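Local coordinates for proton-dependent oligopeptide transporter family protein (Xanthomonas campestris, PDB 6EI3) that probably carries short peptides across the membrane, driven by the proton gradient, as a major facilitator superfamily transporter captured in an auto-inhibited state, at residues Q27-T31 against S32-Q36; I231-L234 against L235-C239. All blocks are in the same frame, centred on the assembly; numbering follows the deposited sequence.

Contact 1. Residues Q27-T31 against S32-Q36; sequences QFLIT and SLLLQ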
loop_
_atom_site.group_PDB
_atom_site.type_symbol
_atom_site.label_atom_id
_atom_site.label_comp_id
_atom_site.label_asym_id
_atom_site.label_seq_id
_atom_site.Cartn_x
_atom_site.Cartn_y
_atom_site.Cartn_z
ATOM N N GLN A 27 4.025 -2.461 -18.505
ATOM C CA GLN A 27 4.607 -3.029 -19.719
ATOM C C GLN A 27 3.545 -3.134 -20.815
ATOM O O GLN A 27 3.839 -2.861 -21.975
ATOM C CB GLN A 27 5.264 -4.389 -19.442
ATOM C CG GLN A 27 6.028 -4.933 -20.674
ATOM C CD GLN A 27 7.344 -5.596 -20.353
ATOM O OE1 GLN A 27 7.597 -6.044 -19.231
ATOM N NE2 GLN A 27 8.215 -5.687 -21.350
ATOM N N PHE A 28 2.298 -3.491 -20.453
ATOM C CA PHE A 28 1.231 -3.505 -21.448
ATOM C C PHE A 28 0.969 -2.051 -21.910
ATOM O O PHE A 28 0.871 -1.799 -23.109
ATOM C CB PHE A 28 -0.091 -4.102 -20.870
ATOM C CG PHE A 28 -1.301 -3.679 -21.682
ATOM C CD1 PHE A 28 -1.493 -4.156 -22.977
ATOM C CD2 PHE A 28 -2.215 -2.759 -21.175
ATOM C CE1 PHE A 28 -2.575 -3.715 -23.750
ATOM C CE2 PHE A 28 -3.297 -2.325 -21.945
ATOM C CZ PHE A 28 -3.482 -2.818 -23.217
ATOM N N LEU A 29 0.804 -1.104 -20.952
ATOM C CA LEU A 29 0.442 0.279 -21.316
ATOM C C LEU A 29 1.426 1.000 -22.232
ATOM O O LEU A 29 1.000 1.686 -23.154
ATOM C CB LEU A 29 0.179 1.144 -20.064
ATOM C CG LEU A 29 -1.154 0.884 -19.313
ATOM C CD1 LEU A 29 -1.152 1.596 -17.978
ATOM C CD2 LEU A 29 -2.378 1.301 -20.155
ATOM N N ILE A 30 2.727 0.864 -21.979
ATOM C CA ILE A 30 3.769 1.625 -22.681
ATOM C C ILE A 30 3.809 1.361 -24.203
ATOM O O ILE A 30 4.185 2.266 -24.928
ATOM C CB ILE A 30 5.146 1.464 -21.983
ATOM C CG1 ILE A 30 6.077 2.666 -22.275
ATOM C CG2 ILE A 30 5.829 0.112 -22.249
ATOM C CD1 ILE A 30 5.626 3.985 -21.640
ATOM N N THR A 31 3.347 0.197 -24.694
ATOM C CA THR A 31 3.320 -0.082 -26.143
ATOM C C THR A 31 1.892 -0.101 -26.684
ATOM O O THR A 31 1.670 -0.482 -27.830
ATOM C CB THR A 31 4.078 -1.383 -26.484
ATOM O OG1 THR A 31 3.525 -2.464 -25.729
ATOM C CG2 THR A 31 5.585 -1.261 -26.259
ATOM N N SER A 32 0.918 0.297 -25.852
ATOM C CA SER A 32 -0.489 0.288 -26.248
ATOM C C SER A 32 -0.908 1.596 -26.931
ATOM O O SER A 32 -0.171 2.576 -26.908
ATOM C CB SER A 32 -1.370 0.041 -25.024
ATOM O OG SER A 32 -1.509 1.224 -24.254
ATOM N N LEU A 33 -2.150 1.623 -27.444
ATOM C CA LEU A 33 -2.801 2.793 -28.048
ATOM C C LEU A 33 -3.666 3.520 -27.002
ATOM O O LEU A 33 -4.363 4.477 -27.335
ATOM C CB LEU A 33 -3.653 2.353 -29.255
ATOM C CG LEU A 33 -2.900 1.675 -30.419
ATOM C CD1 LEU A 33 -3.833 1.396 -31.585
ATOM C CD2 LEU A 33 -1.709 2.517 -30.892
ATOM N N LEU A 34 -3.572 3.100 -25.723
ATOM C CA LEU A 34 -4.363 3.672 -24.632
ATOM C C LEU A 34 -3.750 4.929 -24.010
ATOM O O LEU A 34 -4.460 5.629 -23.288
ATOM C CB LEU A 34 -4.684 2.614 -23.545
ATOM C CG LEU A 34 -5.397 1.308 -24.027
ATOM C CD1 LEU A 34 -5.780 0.418 -22.848
ATOM C CD2 LEU A 34 -6.645 1.605 -24.853
ATOM N N LEU A 35 -2.461 5.232 -24.301
ATOM C CA LEU A 35 -1.797 6.436 -23.775
ATOM C C LEU A 35 -1.997 7.573 -24.755
ATOM O O LEU A 35 -1.879 7.369 -25.961
ATOM C CB LEU A 35 -0.292 6.205 -23.478
ATOM C CG LEU A 35 0.072 5.066 -22.499
ATOM C CD1 LEU A 35 1.568 4.995 -22.274
ATOM C CD2 LEU A 35 -0.612 5.238 -21.131
ATOM N N GLN A 36 -2.345 8.762 -24.257
ATOM C CA GLN A 36 -2.580 9.888 -25.162
ATOM C C GLN A 36 -1.303 10.684 -25.455
ATOM O O GLN A 36 -1.261 11.402 -26.443
ATOM C CB GLN A 36 -3.735 10.779 -24.673
ATOM C CG GLN A 36 -3.515 11.503 -23.352
ATOM C CD GLN A 36 -4.803 11.853 -22.630
ATOM O OE1 GLN A 36 -4.785 12.206 -21.447
ATOM N NE2 GLN A 36 -5.950 11.736 -23.299
#
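Ser32 folds back onto Leu29, in the last turn of helix 25-30, and two hydrogen bonds fix the turn there. The backbone N of Ser32 donates to Leu29 O at 3.0 Å, arriving well above the carbonyl plane. The hydroxyl OG of Ser32 donates to the same oxygen at 2.8 Å, and comes much nearer that plane, tilted 21° from it. One carbonyl oxygen is thus gripped twice by a single residue. OG also accepts from the N of Leu34 at 3.2 Å, which makes an ST turn. Chi1 of 78° holds OG between the N and carbonyl carbon of Ser32, where it can link Leu29 O to the N of Leu34.

A CH-pi contact stands beside these hydrogen bonds. CB of Ser32 lies over one face of the Phe28 ring, toward its rim, 4.3 Å from the centroid. Near the plane of the same ring, Leu34 CD1 meets the edge at Phe28 CE2, 3.8 Å away.

The remaining contacts are van der Waals ones. Leu35 turns back to the helix, and its CD1 lies 3.5 Å from Leu29 O. The same methyl meets another methyl, Ile30 CD1, at 4.2 Å. Its other methyl, CD2, faces Leu29 CB.

The turn links helix 25-30 to the loop leading to helix 40-60. Leu29 and Leu35 both pack on Ile50 of that helix, while NH2 of Arg43 donates hydrogen bonds to the carbonyl oxygens of Ile30 and Ser32. Phe28 meets Phe172 edge-to-face, and Leu34 touches Phe103 on helix 100-117.

Contact 2. Residues I231-L234 against L235-C239; sequences ISVL and LALAC
Ile231 and Leu235 run alongside each other, a helical turn apart, with their side chains heading in a common direction. The branch methyl CG2 of Ile231 touches CD1 of Leu235 at 3.9 Å. Chi1 of -70° places CG1 anti to the carbonyl carbon of Ile231 and leaves CG2 anti to the N; the short branch makes the contact. Leu235 also lies against the backbone of the preceding turn, its CG 3.4 Å from Ile231 O.

Val233 and Leu237 repeat the same spacing on another side of the helix. Their meeting is looser, with CG1 of Val233 4.3 Å from CD1 of Leu237. Leu237 CG rests close to Val233 O, at 3.5 Å. Ala236 brings only a methyl, and its CB sits 3.2 Å from Ser232 O.

The backbone sets this spacing. Leu235 N donates to Ile231 O at 2.9 Å, and Ala236, Leu237 and Ala238 donate in the same way to Ser232, Val233 and Leu234. The hydroxyl of Ser232 makes a hydrogen bond to Ala229 O, one turn back.

Val233, Leu235, Ala236 and Cys239 touch helix 248-270, through Leu259, Leu258 and Ala255. Ser232, Ala236 and Cys239 are the buried ones. These i to i+4 bonds are those of a regular alpha-helix. In this POT-family major facilitator fold, helices 224-239 and 248-270 probably form the extra hairpin between the two six-helix bundles.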
loop_
_atom_site.group_PDB
_atom_site.type_symbol
_atom_site.label_atom_id
_atom_site.label_comp_id
_atom_site.label_asym_id
_atom_site.label_seq_id
_atom_site.Cartn_x
_atom_site.Cartn_y
_atom_site.Cartn_z
ATOM N N ILE A 231 -10.758 24.464 9.146
ATOM C CA ILE A 231 -9.880 25.048 8.120
ATOM C C ILE A 231 -9.356 23.953 7.167
ATOM O O ILE A 231 -9.301 24.180 5.952
ATOM C CB ILE A 231 -8.737 25.878 8.781
ATOM C CG1 ILE A 231 -9.290 27.171 9.418
ATOM C CG2 ILE A 231 -7.587 26.205 7.794
ATOM C CD1 ILE A 231 -8.460 27.709 10.601
ATOM N N SER A 232 -9.007 22.762 7.715
ATOM C CA SER A 232 -8.520 21.632 6.911
ATOM C C SER A 232 -9.620 21.103 5.990
ATOM O O SER A 232 -9.310 20.692 4.871
ATOM C CB SER A 232 -7.960 20.518 7.796
ATOM O OG SER A 232 -8.957 19.657 8.326
ATOM N N VAL A 233 -10.902 21.138 6.454
ATOM C CA VAL A 233 -12.074 20.717 5.667
ATOM C C VAL A 233 -12.235 21.691 4.484
ATOM O O VAL A 233 -12.504 21.259 3.362
ATOM C CB VAL A 233 -13.368 20.609 6.535
ATOM C CG1 VAL A 233 -14.624 20.431 5.683
ATOM C CG2 VAL A 233 -13.265 19.483 7.555
ATOM N N LEU A 234 -12.016 22.990 4.738
ATOM C CA LEU A 234 -12.108 24.056 3.735
ATOM C C LEU A 234 -10.983 23.979 2.717
ATOM O O LEU A 234 -11.237 24.171 1.526
ATOM C CB LEU A 234 -12.149 25.438 4.406
ATOM C CG LEU A 234 -13.529 26.078 4.621
ATOM C CD1 LEU A 234 -14.481 25.157 5.399
ATOM C CD2 LEU A 234 -13.391 27.383 5.371
ATOM N N LEU A 235 -9.747 23.680 3.179
ATOM C CA LEU A 235 -8.581 23.510 2.306
ATOM C C LEU A 235 -8.730 22.236 1.467
ATOM O O LEU A 235 -8.322 22.233 0.308
ATOM C CB LEU A 235 -7.267 23.482 3.100
ATOM C CG LEU A 235 -6.804 24.808 3.726
ATOM C CD1 LEU A 235 -5.761 24.555 4.814
ATOM C CD2 LEU A 235 -6.269 25.781 2.669
ATOM N N ALA A 236 -9.349 21.174 2.042
ATOM C CA ALA A 236 -9.638 19.910 1.354
ATOM C C ALA A 236 -10.637 20.165 0.219
ATOM O O ALA A 236 -10.461 19.636 -0.875
ATOM C CB ALA A 236 -10.213 18.897 2.326
ATOM N N LEU A 237 -11.666 21.009 0.474
ATOM C CA LEU A 237 -12.674 21.372 -0.529
ATOM C C LEU A 237 -12.057 22.213 -1.653
ATOM O O LEU A 237 -12.376 21.983 -2.823
ATOM C CB LEU A 237 -13.861 22.100 0.113
ATOM C CG LEU A 237 -14.892 21.208 0.811
ATOM C CD1 LEU A 237 -15.717 22.012 1.806
ATOM C CD2 LEU A 237 -15.818 20.524 -0.201
ATOM N N ALA A 238 -11.121 23.128 -1.300
ATOM C CA ALA A 238 -10.406 23.986 -2.253
ATOM C C ALA A 238 -9.577 23.167 -3.252
ATOM O O ALA A 238 -9.429 23.595 -4.401
ATOM C CB ALA A 238 -9.528 24.992 -1.523
ATOM N N CYS A 239 -9.071 21.976 -2.819
ATOM C CA CYS A 239 -8.307 21.035 -3.645
ATOM C C CYS A 239 -9.102 20.583 -4.851
ATOM O O CYS A 239 -8.524 20.488 -5.931
ATOM C CB CYS A 239 -7.824 19.840 -2.829
ATOM S SG CYS A 239 -6.448 20.215 -1.721
#

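From the N terminus, contact 1 comes first and contact 2 follows much later in the chain. They are in series, so neither encloses nor crosses the other. Each is local and closes no long loop. Contact 1 shapes the exit from helix 25-30 and sets the course toward helix 40-60. Contact 2 lies within helix 224-239, which packs on helix 248-270. Their centres are about 35 Å apart and their nearest atoms about 18 Å apart, so they do not touch. Contact 1 forms the turn after helix 25-30, and its side chains reach helices 40-60 and 100-117. Contact 2 belongs to a helix pair near the middle of the chain.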